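Local coordinates for putative fimbrium tip subunit Fim1F (Parabacteroides distasonis, PDB 3R4R), which is a putative component of the fimbrium tip, the end of a cell-surface filament that mediates adhesion and biofilm formation, at residues Ala50-Asp55 with Asn125-Lys130; Thr118-Val123 with Lys202-Asn207; Ile172-Val177 with Leu243-Gly248; Lys252-Pro257 with Ile278-Glu283. All blocks are in the same frame, centred on the assembly; numbering follows the deposited sequence. Where two conformers were deposited one is given.

Interaction 1: residues Ala50-Asp55 with Asn125-Lys130; sequences AVFDKD and NSYTAK. With EDO (1,2-ethanediol), chain H.
An offset edge-to-face aromatic pair, F52 with Y127, lays the loop between strands 96-104 and 131-132 on strand 46-52. The edge of the F52 ring meets the face of Y127, with centroids 5.4 Å apart and planes nearly perpendicular at 86°. The closest approach is made by F52 CZ, 3.5 Å from Y127 CE1, and CD1 of the tyrosine lies almost as near. Both rings swing to the side of their own backbone N, F52 with chi1 -54° and Y127 with chi1 -76°, and this brings them together at a slant. A50, two residues earlier on the strand, adds a smaller patch: its CB sits 3.5 Å from Y127 OH and 3.9 Å from Y127 CZ. That hydroxyl is not left to the methyl group, for it hydrogen-bonds to H48 NE2 and R58 NH1, and L101 of the neighbouring strand also packs on the tyrosine. With a leucine in place of Y127, H48 and R58 would probably lose their shared hydroxyl partner and the F52 edge its aromatic face. At the loop's far end K130 NZ makes a weak hydrogen bond of 3.3 Å to O1 of a 1,2-ethanediol, probably a crystallisation additive. The whole is a loop packed on a beta sheet through a buried tyrosine, whose ring lies against the strand and whose hydroxyl is gripped by polar side chains.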
loop_
_atom_site.group_PDB
_atom_site.type_symbol
_atom_site.label_atom_id
_atom_site.label_comp_id
_atom_site.label_asym_id
_atom_site.label_seq_id
_atom_site.Cartn_x
_atom_site.Cartn_y
_atom_site.Cartn_z
ATOM N N ALA A 50 -11.625 -11.712 2.230
ATOM C CA ALA A 50 -11.537 -13.047 2.788
ATOM C C ALA A 50 -12.026 -13.035 4.225
ATOM O O ALA A 50 -11.703 -12.105 4.959
ATOM C CB ALA A 50 -10.096 -13.557 2.697
ATOM N N VAL A 51 -12.824 -14.044 4.621
ATOM C CA VAL A 51 -13.359 -14.205 5.983
ATOM C C VAL A 51 -12.815 -15.530 6.545
ATOM O O VAL A 51 -12.916 -16.571 5.887
ATOM C CB VAL A 51 -14.920 -14.128 6.049
ATOM C CG1 VAL A 51 -15.434 -14.372 7.462
ATOM C CG2 VAL A 51 -15.432 -12.785 5.526
ATOM N N PHE A 52 -12.234 -15.473 7.753
ATOM C CA PHE A 52 -11.608 -16.624 8.408
ATOM C C PHE A 52 -12.206 -16.918 9.756
ATOM O O PHE A 52 -12.579 -15.977 10.460
ATOM C CB PHE A 52 -10.095 -16.382 8.612
ATOM C CG PHE A 52 -9.318 -16.007 7.385
ATOM C CD1 PHE A 52 -8.723 -16.984 6.595
ATOM C CD2 PHE A 52 -9.136 -14.669 7.037
ATOM C CE1 PHE A 52 -7.996 -16.636 5.457
ATOM C CE2 PHE A 52 -8.404 -14.319 5.903
ATOM C CZ PHE A 52 -7.839 -15.303 5.119
ATOM N N ASP A 53 -12.173 -18.204 10.176
ATOM C CA ASP A 53 -12.628 -18.588 11.514
ATOM C C ASP A 53 -11.479 -18.353 12.539
ATOM O O ASP A 53 -10.416 -17.850 12.164
ATOM C CB ASP A 53 -13.144 -20.051 11.556
ATOM C CG ASP A 53 -12.192 -21.181 11.171
ATOM O OD1 ASP A 53 -10.963 -20.976 11.229
ATOM O OD2 ASP A 53 -12.678 -22.305 10.933
ATOM N N LYS A 54 -11.693 -18.725 13.815
ATOM C CA LYS A 54 -10.712 -18.554 14.887
ATOM C C LYS A 54 -9.405 -19.347 14.609
ATOM O O LYS A 54 -8.340 -18.914 15.045
ATOM C CB LYS A 54 -11.302 -18.989 16.253
ATOM C CG LYS A 54 -11.682 -20.455 16.416
ATOM C CD LYS A 54 -12.033 -20.760 17.873
ATOM C CE LYS A 54 -12.299 -22.221 18.152
ATOM N NZ LYS A 54 -12.598 -22.458 19.597
ATOM N N ASP A 55 -9.492 -20.474 13.872
ATOM C CA ASP A 55 -8.375 -21.371 13.569
ATOM C C ASP A 55 -7.589 -20.938 12.294
ATOM O O ASP A 55 -6.600 -21.601 11.946
ATOM C CB ASP A 55 -8.924 -22.804 13.382
ATOM C CG ASP A 55 -9.772 -23.328 14.546
ATOM O OD1 ASP A 55 -9.507 -22.933 15.703
ATOM O OD2 ASP A 55 -10.677 -24.164 14.297
ATOM N N ASN A 125 -0.066 -22.774 0.468
ATOM C CA ASN A 125 -1.248 -22.045 -0.014
ATOM C C ASN A 125 -1.842 -21.141 1.100
ATOM O O ASN A 125 -3.028 -21.227 1.447
ATOM C CB ASN A 125 -2.331 -23.032 -0.548
ATOM C CG ASN A 125 -1.855 -23.984 -1.619
ATOM O OD1 ASN A 125 -1.379 -23.604 -2.697
ATOM N ND2 ASN A 125 -1.974 -25.258 -1.339
ATOM N N SER A 126 -1.011 -20.259 1.628
ATOM C CA SER A 126 -1.441 -19.330 2.668
ATOM C C SER A 126 -1.237 -17.873 2.241
ATOM O O SER A 126 -0.403 -17.577 1.366
ATOM C CB SER A 126 -0.693 -19.595 3.966
ATOM O OG SER A 126 0.712 -19.529 3.790
ATOM N N TYR A 127 -2.015 -16.959 2.861
ATOM C CA TYR A 127 -1.932 -15.529 2.619
ATOM C C TYR A 127 -0.650 -14.965 3.174
ATOM O O TYR A 127 -0.115 -14.035 2.583
ATOM C CB TYR A 127 -3.127 -14.792 3.235
ATOM C CG TYR A 127 -4.413 -14.943 2.457
ATOM C CD1 TYR A 127 -5.267 -16.018 2.687
ATOM C CD2 TYR A 127 -4.817 -13.971 1.548
ATOM C CE1 TYR A 127 -6.485 -16.127 2.019
ATOM C CE2 TYR A 127 -6.043 -14.059 0.893
ATOM C CZ TYR A 127 -6.870 -15.142 1.129
ATOM O OH TYR A 127 -8.045 -15.281 0.437
ATOM N N THR A 128 -0.145 -15.515 4.314
ATOM C CA THR A 128 1.105 -15.034 4.923
ATOM C C THR A 128 2.319 -15.404 4.042
ATOM O O THR A 128 3.306 -14.667 4.041
ATOM C CB THR A 128 1.286 -15.564 6.340
ATOM O OG1 THR A 128 1.094 -16.982 6.326
ATOM C CG2 THR A 128 0.327 -14.905 7.333
ATOM N N ALA A 129 2.238 -16.518 3.297
ATOM C CA ALA A 129 3.311 -16.958 2.404
ATOM C C ALA A 129 3.232 -16.255 1.030
ATOM O O ALA A 129 4.250 -16.184 0.325
ATOM C CB ALA A 129 3.247 -18.469 2.216
ATOM N N LYS A 130 2.036 -15.730 0.659
ATOM C CA LYS A 130 1.772 -15.102 -0.640
ATOM C C LYS A 130 2.623 -13.839 -0.861
ATOM O O LYS A 130 2.739 -12.965 0.010
ATOM C CB LYS A 130 0.273 -14.732 -0.802
ATOM C CG LYS A 130 -0.131 -14.182 -2.188
ATOM C CD LYS A 130 0.087 -15.191 -3.334
ATOM C CE LYS A 130 -0.222 -14.627 -4.695
ATOM N NZ LYS A 130 -0.053 -15.671 -5.729
HETATM C C1 EDO H . 0.376 -12.502 -8.531
HETATM O O1 EDO H . 1.204 -13.550 -7.984
HETATM C C2 EDO H . 1.141 -11.200 -8.756
HETATM O O2 EDO H . 2.173 -11.326 -9.754
#

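Interaction 2: residues Thr118-Val123 with Lys202-Asn207; sequences TTYDGV and KITIFN
Van der Waals packing comes first: Y120 meets T204 and F206 with the outer end of its ring. Y120 OH lies 3.8 Å from T204 CB, while T204 CG2 comes within 3.9 Å of Y120 CE1, obliquely to the ring. The same phenolic oxygen reaches F206 CE2 at 3.8 Å, in the plane of the phenylalanine ring and at its edge, so the hydroxyl, not the Y120 ring, meets the F206 edge. Y120 CG stands anti to the backbone N (chi1 -178°), which stretches the ring out of its loop to meet both residues arriving from the opposite direction.

Polar contact is indirect. No direct hydrogen bond spans the segments; one water lies 3.1 Å from Y120 OH and donates a weak bond of 3.4 Å to the backbone T204 O. A second ethanediol, probably from the crystallisation liquor, is weakly bonded to Y120 OH.

Around the contact, the Y120 ring also makes an edge-to-face pair with F52, and Y120 O is held by T128 OG1. F206 rests on L101, I145 and K147 of strands 96-104 and 144-152. The arrangement is loop-to-loop packing across a sheet surface: the loop after strand 191-202, part of the C-terminal domain, meets the loop after strand 96-104, bridged by one tyrosine and one water.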
loop_
_atom_site.group_PDB
_atom_site.type_symbol
_atom_site.label_atom_id
_atom_site.label_comp_id
_atom_site.label_asym_id
_atom_site.label_seq_id
_atom_site.Cartn_x
_atom_site.Cartn_y
_atom_site.Cartn_z
ATOM N N THR A 118 -6.285 -21.235 1.074
ATOM C CA THR A 118 -7.319 -21.845 1.911
ATOM C C THR A 118 -7.129 -21.544 3.424
ATOM O O THR A 118 -8.054 -21.815 4.200
ATOM C CB THR A 118 -7.309 -23.351 1.679
ATOM O OG1 THR A 118 -5.992 -23.822 1.922
ATOM C CG2 THR A 118 -7.674 -23.718 0.245
ATOM N N THR A 119 -5.970 -20.990 3.834
ATOM C CA THR A 119 -5.693 -20.617 5.232
ATOM C C THR A 119 -4.994 -19.268 5.290
ATOM O O THR A 119 -4.284 -18.921 4.356
ATOM C CB THR A 119 -4.840 -21.680 5.978
ATOM O OG1 THR A 119 -3.533 -21.796 5.392
ATOM C CG2 THR A 119 -5.534 -23.034 6.092
ATOM N N TYR A 120 -5.147 -18.539 6.410
ATOM C CA TYR A 120 -4.465 -17.266 6.626
ATOM C C TYR A 120 -2.954 -17.498 6.858
ATOM O O TYR A 120 -2.146 -16.967 6.109
ATOM C CB TYR A 120 -5.083 -16.480 7.797
ATOM C CG TYR A 120 -4.427 -15.132 8.009
ATOM C CD1 TYR A 120 -4.680 -14.067 7.149
ATOM C CD2 TYR A 120 -3.584 -14.909 9.088
ATOM C CE1 TYR A 120 -4.068 -12.828 7.334
ATOM C CE2 TYR A 120 -2.979 -13.670 9.290
ATOM C CZ TYR A 120 -3.234 -12.629 8.419
ATOM O OH TYR A 120 -2.649 -11.401 8.624
ATOM N N ASP A 121 -2.584 -18.277 7.876
ATOM C CA ASP A 121 -1.196 -18.621 8.169
ATOM C C ASP A 121 -1.059 -20.122 8.053
ATOM O O ASP A 121 -1.773 -20.854 8.734
ATOM C CB ASP A 121 -0.746 -18.102 9.551
ATOM C CG ASP A 121 0.759 -18.180 9.806
ATOM O OD1 ASP A 121 1.546 -17.897 8.864
ATOM O OD2 ASP A 121 1.150 -18.404 10.970
ATOM N N GLY A 122 -0.208 -20.561 7.140
ATOM C CA GLY A 122 0.026 -21.968 6.853
ATOM C C GLY A 122 1.333 -22.197 6.125
ATOM O O GLY A 122 1.975 -21.232 5.684
ATOM N N VAL A 123 1.733 -23.489 5.992
ATOM C CA VAL A 123 2.982 -23.878 5.321
ATOM C C VAL A 123 2.819 -23.691 3.794
ATOM O O VAL A 123 3.626 -22.996 3.154
ATOM C CB VAL A 123 3.385 -25.328 5.686
ATOM N N LYS A 202 4.857 -8.851 0.243
ATOM C CA LYS A 202 4.019 -9.689 1.105
ATOM C C LYS A 202 2.705 -8.895 1.326
ATOM O O LYS A 202 2.714 -7.667 1.210
ATOM C CB LYS A 202 4.768 -10.046 2.398
ATOM C CG LYS A 202 5.975 -10.969 2.201
ATOM C CD LYS A 202 5.592 -12.476 2.001
ATOM C CE LYS A 202 6.780 -13.381 1.781
ATOM N NZ LYS A 202 7.745 -13.364 2.923
ATOM N N ILE A 203 1.595 -9.565 1.611
ATOM C CA ILE A 203 0.278 -8.909 1.713
ATOM C C ILE A 203 -0.356 -9.024 3.117
ATOM O O ILE A 203 -1.566 -8.792 3.249
ATOM C CB ILE A 203 -0.708 -9.538 0.665
ATOM C CG1 ILE A 203 -0.824 -11.093 0.856
ATOM C CG2 ILE A 203 -0.305 -9.154 -0.776
ATOM C CD1 ILE A 203 -1.963 -11.770 0.143
ATOM N N THR A 204 0.417 -9.388 4.141
ATOM C CA THR A 204 -0.122 -9.585 5.492
ATOM C C THR A 204 0.599 -8.694 6.516
ATOM O O THR A 204 0.530 -8.954 7.730
ATOM C CB THR A 204 0.014 -11.069 5.885
ATOM O OG1 THR A 204 1.385 -11.502 5.826
ATOM C CG2 THR A 204 -0.932 -11.981 5.140
ATOM N N ILE A 205 1.302 -7.653 6.015
ATOM C CA ILE A 205 2.140 -6.732 6.777
ATOM C C ILE A 205 1.400 -5.393 6.877
ATOM O O ILE A 205 1.031 -4.805 5.864
ATOM C CB ILE A 205 3.549 -6.631 6.122
ATOM C CG1 ILE A 205 3.440 -6.415 4.590
ATOM C CG2 ILE A 205 4.313 -7.954 6.423
ATOM C CD1 ILE A 205 4.673 -6.138 3.883
ATOM N N PHE A 206 1.138 -4.944 8.117
ATOM C CA PHE A 206 0.303 -3.765 8.334
ATOM C C PHE A 206 0.959 -2.630 9.180
ATOM O O PHE A 206 0.249 -1.676 9.521
ATOM C CB PHE A 206 -0.972 -4.217 9.079
ATOM C CG PHE A 206 -1.736 -5.327 8.398
ATOM C CD1 PHE A 206 -2.613 -5.053 7.357
ATOM C CD2 PHE A 206 -1.618 -6.649 8.832
ATOM C CE1 PHE A 206 -3.323 -6.082 6.733
ATOM C CE2 PHE A 206 -2.344 -7.670 8.215
ATOM C CZ PHE A 206 -3.178 -7.379 7.164
ATOM N N ASN A 207 2.266 -2.699 9.501
ATOM C CA ASN A 207 2.859 -1.653 10.341
ATOM C C ASN A 207 3.383 -0.529 9.465
ATOM O O ASN A 207 4.374 -0.699 8.761
ATOM C CB ASN A 207 3.963 -2.197 11.253
ATOM C CG ASN A 207 4.456 -1.214 12.302
ATOM O OD1 ASN A 207 3.983 -0.070 12.423
ATOM N ND2 ASN A 207 5.386 -1.668 13.128
HETATM O O HOH W 1 0.216 -11.687 9.748
#

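Interaction 3: residues Ile172-Val177 with Leu243-Gly248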
loop_
_atom_site.group_PDB
_atom_site.type_symbol
_atom_site.label_atom_id
_atom_site.label_comp_id
_atom_site.label_asym_id
_atom_site.label_seq_id
_atom_site.Cartn_x
_atom_site.Cartn_y
_atom_site.Cartn_z
ATOM N N ILE A 172 7.134 8.511 -3.088
ATOM C CA ILE A 172 8.384 9.311 -3.065
ATOM C C ILE A 172 8.303 10.438 -4.102
ATOM O O ILE A 172 8.097 10.169 -5.287
ATOM C CB ILE A 172 9.665 8.433 -3.309
ATOM C CG1 ILE A 172 9.721 7.173 -2.401
ATOM C CG2 ILE A 172 10.957 9.277 -3.197
ATOM C CD1 ILE A 172 10.893 6.213 -2.779
ATOM N N GLU A 173 8.466 11.699 -3.652
ATOM C CA GLU A 173 8.487 12.866 -4.531
ATOM C C GLU A 173 9.879 13.537 -4.519
ATOM O O GLU A 173 10.314 14.007 -3.477
ATOM C CB GLU A 173 7.400 13.883 -4.122
ATOM C CG GLU A 173 7.340 15.101 -5.054
ATOM C CD GLU A 173 6.383 16.235 -4.727
ATOM O OE1 GLU A 173 5.850 16.272 -3.594
ATOM O OE2 GLU A 173 6.205 17.121 -5.596
ATOM N N TYR A 174 10.580 13.568 -5.658
ATOM C CA TYR A 174 11.840 14.317 -5.776
ATOM C C TYR A 174 11.464 15.762 -6.087
ATOM O O TYR A 174 10.789 16.003 -7.089
ATOM C CB TYR A 174 12.800 13.706 -6.818
ATOM C CG TYR A 174 13.929 14.630 -7.236
ATOM C CD1 TYR A 174 15.018 14.856 -6.399
ATOM C CD2 TYR A 174 13.939 15.227 -8.491
ATOM C CE1 TYR A 174 16.074 15.679 -6.790
ATOM C CE2 TYR A 174 14.986 16.058 -8.891
ATOM C CZ TYR A 174 16.055 16.278 -8.039
ATOM O OH TYR A 174 17.081 17.105 -8.427
ATOM N N THR A 175 11.829 16.709 -5.203
ATOM C CA THR A 175 11.400 18.105 -5.338
ATOM C C THR A 175 12.533 19.041 -5.840
ATOM O O THR A 175 12.311 20.249 -5.911
ATOM C CB THR A 175 10.858 18.629 -3.999
ATOM O OG1 THR A 175 11.853 18.495 -2.973
ATOM C CG2 THR A 175 9.573 17.927 -3.585
ATOM N N GLY A 176 13.668 18.489 -6.278
ATOM C CA GLY A 176 14.747 19.281 -6.856
ATOM C C GLY A 176 15.923 19.548 -5.955
ATOM O O GLY A 176 16.050 18.941 -4.887
ATOM N N VAL A 177 16.803 20.474 -6.420
ATOM C CA VAL A 177 18.014 20.966 -5.768
ATOM C C VAL A 177 17.824 22.486 -5.564
ATOM O O VAL A 177 17.389 23.198 -6.484
ATOM C CB VAL A 177 19.312 20.600 -6.556
ATOM C CG1 VAL A 177 20.552 21.262 -5.952
ATOM C CG2 VAL A 177 19.497 19.088 -6.622
ATOM N N LEU A 243 19.378 7.608 -7.076
ATOM C CA LEU A 243 18.918 8.717 -7.913
ATOM C C LEU A 243 20.065 9.249 -8.761
ATOM O O LEU A 243 21.125 9.532 -8.227
ATOM C CB LEU A 243 18.325 9.851 -7.043
ATOM C CG LEU A 243 16.861 9.727 -6.530
ATOM C CD1 LEU A 243 16.624 8.508 -5.651
ATOM C CD2 LEU A 243 16.487 10.938 -5.717
ATOM N N SER A 244 19.869 9.330 -10.085
ATOM C CA SER A 244 20.824 9.893 -11.039
ATOM C C SER A 244 20.290 11.249 -11.466
ATOM O O SER A 244 19.263 11.335 -12.136
ATOM C CB SER A 244 21.079 8.959 -12.221
ATOM O OG SER A 244 21.738 7.780 -11.793
ATOM N N VAL A 245 20.941 12.312 -10.972
ATOM C CA VAL A 245 20.550 13.708 -11.172
ATOM C C VAL A 245 21.647 14.416 -11.974
ATOM O O VAL A 245 22.825 14.194 -11.694
ATOM C CB VAL A 245 20.294 14.374 -9.787
ATOM C CG1 VAL A 245 19.986 15.857 -9.909
ATOM C CG2 VAL A 245 19.168 13.666 -9.033
ATOM N N GLN A 246 21.253 15.233 -12.993
ATOM C CA GLN A 246 22.163 16.008 -13.852
ATOM C C GLN A 246 23.004 16.989 -13.035
ATOM O O GLN A 246 22.469 17.779 -12.251
ATOM C CB GLN A 246 21.410 16.784 -14.951
ATOM C CG GLN A 246 20.953 15.921 -16.135
ATOM C CD GLN A 246 22.076 15.400 -17.034
ATOM O OE1 GLN A 246 21.917 14.374 -17.710
ATOM N NE2 GLN A 246 23.232 16.080 -17.079
ATOM N N SER A 247 24.326 16.918 -13.222
ATOM C CA SER A 247 25.293 17.755 -12.522
ATOM C C SER A 247 26.247 18.405 -13.529
ATOM O O SER A 247 27.319 18.892 -13.151
ATOM C CB SER A 247 26.050 16.915 -11.498
ATOM O OG SER A 247 25.140 16.251 -10.631
ATOM N N GLY A 248 25.816 18.435 -14.793
ATOM C CA GLY A 248 26.563 18.997 -15.912
ATOM C C GLY A 248 26.567 18.082 -17.117
ATOM O O GLY A 248 25.499 17.769 -17.663
#
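Y174 is the residue of strand 161-179 that meets L243 and V245, on strand 240-246 of the facing sheet. Before it, I172 and E173 bind the strand to its own sheet neighbours, I172 through backbone bonds to F229, and E173 through backbone bonds to Y267 and I269 and a carboxylate bond to Y266 OH. At Y174, CG is anti to the backbone N (chi1 165°), and the ring extends across to the other sheet. Its CD1 lies 4.2 Å from L243 CD2, a loose apolar contact. Further out, both methyl groups of V245 meet the phenol end from the other strand: CG1 is 3.5 Å from Y174 OH, and CG2 is 4.2 Å from Y174 CZ. T175 turns back to its own sheet, where its OG1 bonds to I269 O. At G176 the chain folds close to the tyrosine, and its backbone N sits 3.6 Å above the Y174 ring plane, over the centre. The positive phi of G176 (102°) would jam a CB against the carbonyl O of T175. No hydrogen bond crosses between the segments, so this contact rests on packing alone. The phenol oxygen of Y174, buried against V245, is satisfied by F189 O, which lets a tyrosine serve in a largely hydrophobic layer.

Interaction 4: residues Lys252-Pro257 with Ile278-Glu283; sequences KEYPFP and IEWVLE
W280, F256 and Y254 all carry CG beside the backbone N and anti to the carbonyl carbon (W280 chi1 -64°), which turns the three rings into the space between strands 251-257 and 278-284. The strands belong to facing sheets of a beta sandwich, consistent with the transthyretin-like fold, and the axes of segments 252-257 and 278-283 approach to 10.0 Å. The rings form an aromatic cluster with the indole in the middle. Y254 meets it obliquely, its plane at 53° to the five-membered ring; Y254 CD1 lies 3.3 Å from W280 NE1, and W280 CZ2 stands 3.8 Å above the centre of the tyrosine ring. F256 differs: its edge points at the indole face in an offset edge-to-face pair, planes at 77°, with F256 CZ 3.9 Å from W280 CG. The packing continues past the cluster, since W280 also touches I269, Y174 and V177. The phenol oxygen of Y254 has its polar partner in S247 OG, and it packs 3.9 Å from I278 CD1. Replacing W280 with an alanine would probably open a gap between the sheets, with the F256 edge deprived of its aromatic face and the Y254 ring left freer to turn. The indole is clasped from both sides: across from F256 CZ, which lies over one face, I278 CG2 sits 3.5 Å above the other, offset toward the rim.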
loop_
_atom_site.group_PDB
_atom_site.type_symbol
_atom_site.label_atom_id
_atom_site.label_comp_id
_atom_site.label_asym_id
_atom_site.label_seq_id
_atom_site.Cartn_x
_atom_site.Cartn_y
_atom_site.Cartn_z
ATOM N N LYS A 252 25.301 12.525 -11.974
ATOM C CA LYS A 252 25.915 11.840 -10.840
ATOM C C LYS A 252 24.889 10.956 -10.099
ATOM O O LYS A 252 23.698 11.287 -10.060
ATOM C CB LYS A 252 26.528 12.867 -9.874
ATOM N N GLU A 253 25.361 9.824 -9.525
ATOM C CA GLU A 253 24.545 8.920 -8.716
ATOM C C GLU A 253 24.534 9.367 -7.263
ATOM O O GLU A 253 25.550 9.832 -6.752
ATOM C CB GLU A 253 25.016 7.464 -8.803
ATOM C CG GLU A 253 24.707 6.763 -10.114
ATOM C CD GLU A 253 24.923 5.258 -10.104
ATOM O OE1 GLU A 253 25.407 4.715 -9.083
ATOM O OE2 GLU A 253 24.557 4.612 -11.111
ATOM N N TYR A 254 23.380 9.231 -6.604
ATOM C CA TYR A 254 23.166 9.599 -5.210
ATOM C C TYR A 254 22.350 8.476 -4.519
ATOM O O TYR A 254 21.194 8.238 -4.881
ATOM C CB TYR A 254 22.479 10.975 -5.094
ATOM C CG TYR A 254 23.232 12.100 -5.781
ATOM C CD1 TYR A 254 24.313 12.726 -5.161
ATOM C CD2 TYR A 254 22.846 12.560 -7.038
ATOM C CE1 TYR A 254 24.996 13.775 -5.779
ATOM C CE2 TYR A 254 23.526 13.604 -7.668
ATOM C CZ TYR A 254 24.602 14.209 -7.034
ATOM O OH TYR A 254 25.291 15.233 -7.649
ATOM N N PRO A 255 22.953 7.742 -3.554
ATOM C CA PRO A 255 22.239 6.604 -2.949
ATOM C C PRO A 255 21.530 6.947 -1.633
ATOM O O PRO A 255 22.039 7.726 -0.816
ATOM C CB PRO A 255 23.363 5.594 -2.690
ATOM C CG PRO A 255 24.671 6.390 -2.766
ATOM C CD PRO A 255 24.341 7.825 -3.051
ATOM N N PHE A 256 20.355 6.321 -1.430
ATOM C CA PHE A 256 19.516 6.459 -0.236
ATOM C C PHE A 256 19.267 5.081 0.393
ATOM O O PHE A 256 19.163 4.103 -0.352
ATOM C CB PHE A 256 18.180 7.153 -0.574
ATOM C CG PHE A 256 18.312 8.598 -1.023
ATOM C CD1 PHE A 256 18.607 8.911 -2.341
ATOM C CD2 PHE A 256 18.084 9.640 -0.136
ATOM C CE1 PHE A 256 18.772 10.240 -2.739
ATOM C CE2 PHE A 256 18.212 10.964 -0.541
ATOM C CZ PHE A 256 18.607 11.261 -1.827
ATOM N N PRO A 257 19.183 4.946 1.742
ATOM C CA PRO A 257 18.937 3.607 2.319
ATOM C C PRO A 257 17.514 3.181 2.012
ATOM O O PRO A 257 16.563 3.875 2.390
ATOM C CB PRO A 257 19.198 3.791 3.826
ATOM C CG PRO A 257 19.732 5.191 3.985
ATOM C CD PRO A 257 19.287 5.974 2.799
ATOM N N ILE A 278 26.284 18.347 -2.592
ATOM C CA ILE A 278 24.848 18.500 -2.341
ATOM C C ILE A 278 24.521 17.747 -1.024
ATOM O O ILE A 278 24.927 16.595 -0.830
ATOM C CB ILE A 278 23.933 18.044 -3.532
ATOM C CG1 ILE A 278 24.275 18.800 -4.839
ATOM C CG2 ILE A 278 22.448 18.212 -3.175
ATOM C CD1 ILE A 278 23.513 18.326 -6.146
ATOM N N GLU A 279 23.803 18.434 -0.128
ATOM C CA GLU A 279 23.365 17.930 1.168
ATOM C C GLU A 279 21.887 17.550 1.026
ATOM O O GLU A 279 21.024 18.429 0.957
ATOM C CB GLU A 279 23.641 19.013 2.234
ATOM C CG GLU A 279 23.356 18.702 3.698
ATOM C CD GLU A 279 23.843 19.783 4.655
ATOM O OE1 GLU A 279 24.941 20.341 4.419
ATOM O OE2 GLU A 279 23.168 20.016 5.683
ATOM N N TRP A 280 21.614 16.231 0.906
ATOM C CA TRP A 280 20.286 15.679 0.674
ATOM C C TRP A 280 19.493 15.551 1.970
ATOM O O TRP A 280 20.020 15.196 3.025
ATOM C CB TRP A 280 20.366 14.312 -0.017
ATOM C CG TRP A 280 20.971 14.395 -1.391
ATOM C CD1 TRP A 280 22.285 14.222 -1.717
ATOM C CD2 TRP A 280 20.316 14.842 -2.593
ATOM N NE1 TRP A 280 22.480 14.483 -3.058
ATOM C CE2 TRP A 280 21.287 14.858 -3.621
ATOM C CE3 TRP A 280 18.994 15.194 -2.910
ATOM C CZ2 TRP A 280 20.976 15.202 -4.942
ATOM C CZ3 TRP A 280 18.686 15.529 -4.219
ATOM C CH2 TRP A 280 19.670 15.542 -5.217
ATOM N N VAL A 281 18.191 15.813 1.843
ATOM C CA VAL A 281 17.169 15.846 2.887
ATOM C C VAL A 281 16.026 14.871 2.552
ATOM O O VAL A 281 15.360 14.990 1.509
ATOM C CB VAL A 281 16.604 17.292 3.076
ATOM C CG1 VAL A 281 15.521 17.330 4.147
ATOM C CG2 VAL A 281 17.696 18.321 3.364
ATOM N N LEU A 282 15.766 13.941 3.466
ATOM C CA LEU A 282 14.650 13.033 3.289
ATOM C C LEU A 282 13.574 13.411 4.294
ATOM O O LEU A 282 13.813 13.354 5.503
ATOM C CB LEU A 282 15.093 11.560 3.421
ATOM C CG LEU A 282 14.022 10.502 3.193
ATOM C CD1 LEU A 282 13.295 10.692 1.842
ATOM C CD2 LEU A 282 14.615 9.125 3.296
ATOM N N GLU A 283 12.409 13.840 3.786
ATOM C CA GLU A 283 11.290 14.272 4.621
ATOM C C GLU A 283 10.166 13.214 4.658
ATOM O O GLU A 283 9.797 12.667 3.630
ATOM C CB GLU A 283 10.709 15.623 4.118
ATOM C CG GLU A 283 9.530 16.150 4.937
ATOM C CD GLU A 283 8.753 17.348 4.417
ATOM O OE1 GLU A 283 9.200 17.982 3.435
ATOM O OE2 GLU A 283 7.689 17.658 5.002
#

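How the interactions relate
The four contacts fall into two groups at separate ends of the elongated protein. Interactions 1 and 2 have centres 6 Å apart and touch: T128 bonds to Y120 and D121, and their segments alternate along the chain. Interaction 2 joins a loop of the C-terminal domain to the loop after strand 96-104, and its segments also alternate with those of interaction 3, so the chain passes between the two groups. Interactions 3 and 4, with centres 9 Å apart, lie in the C-terminal domain and follow each other in the chain. Adjacent strands 240-246 and 251-257 bond to each other, and Y174 touches W280, so they form one continuous core between facing sheets. Interactions 1 and 3 are about 42 Å apart, centre to centre.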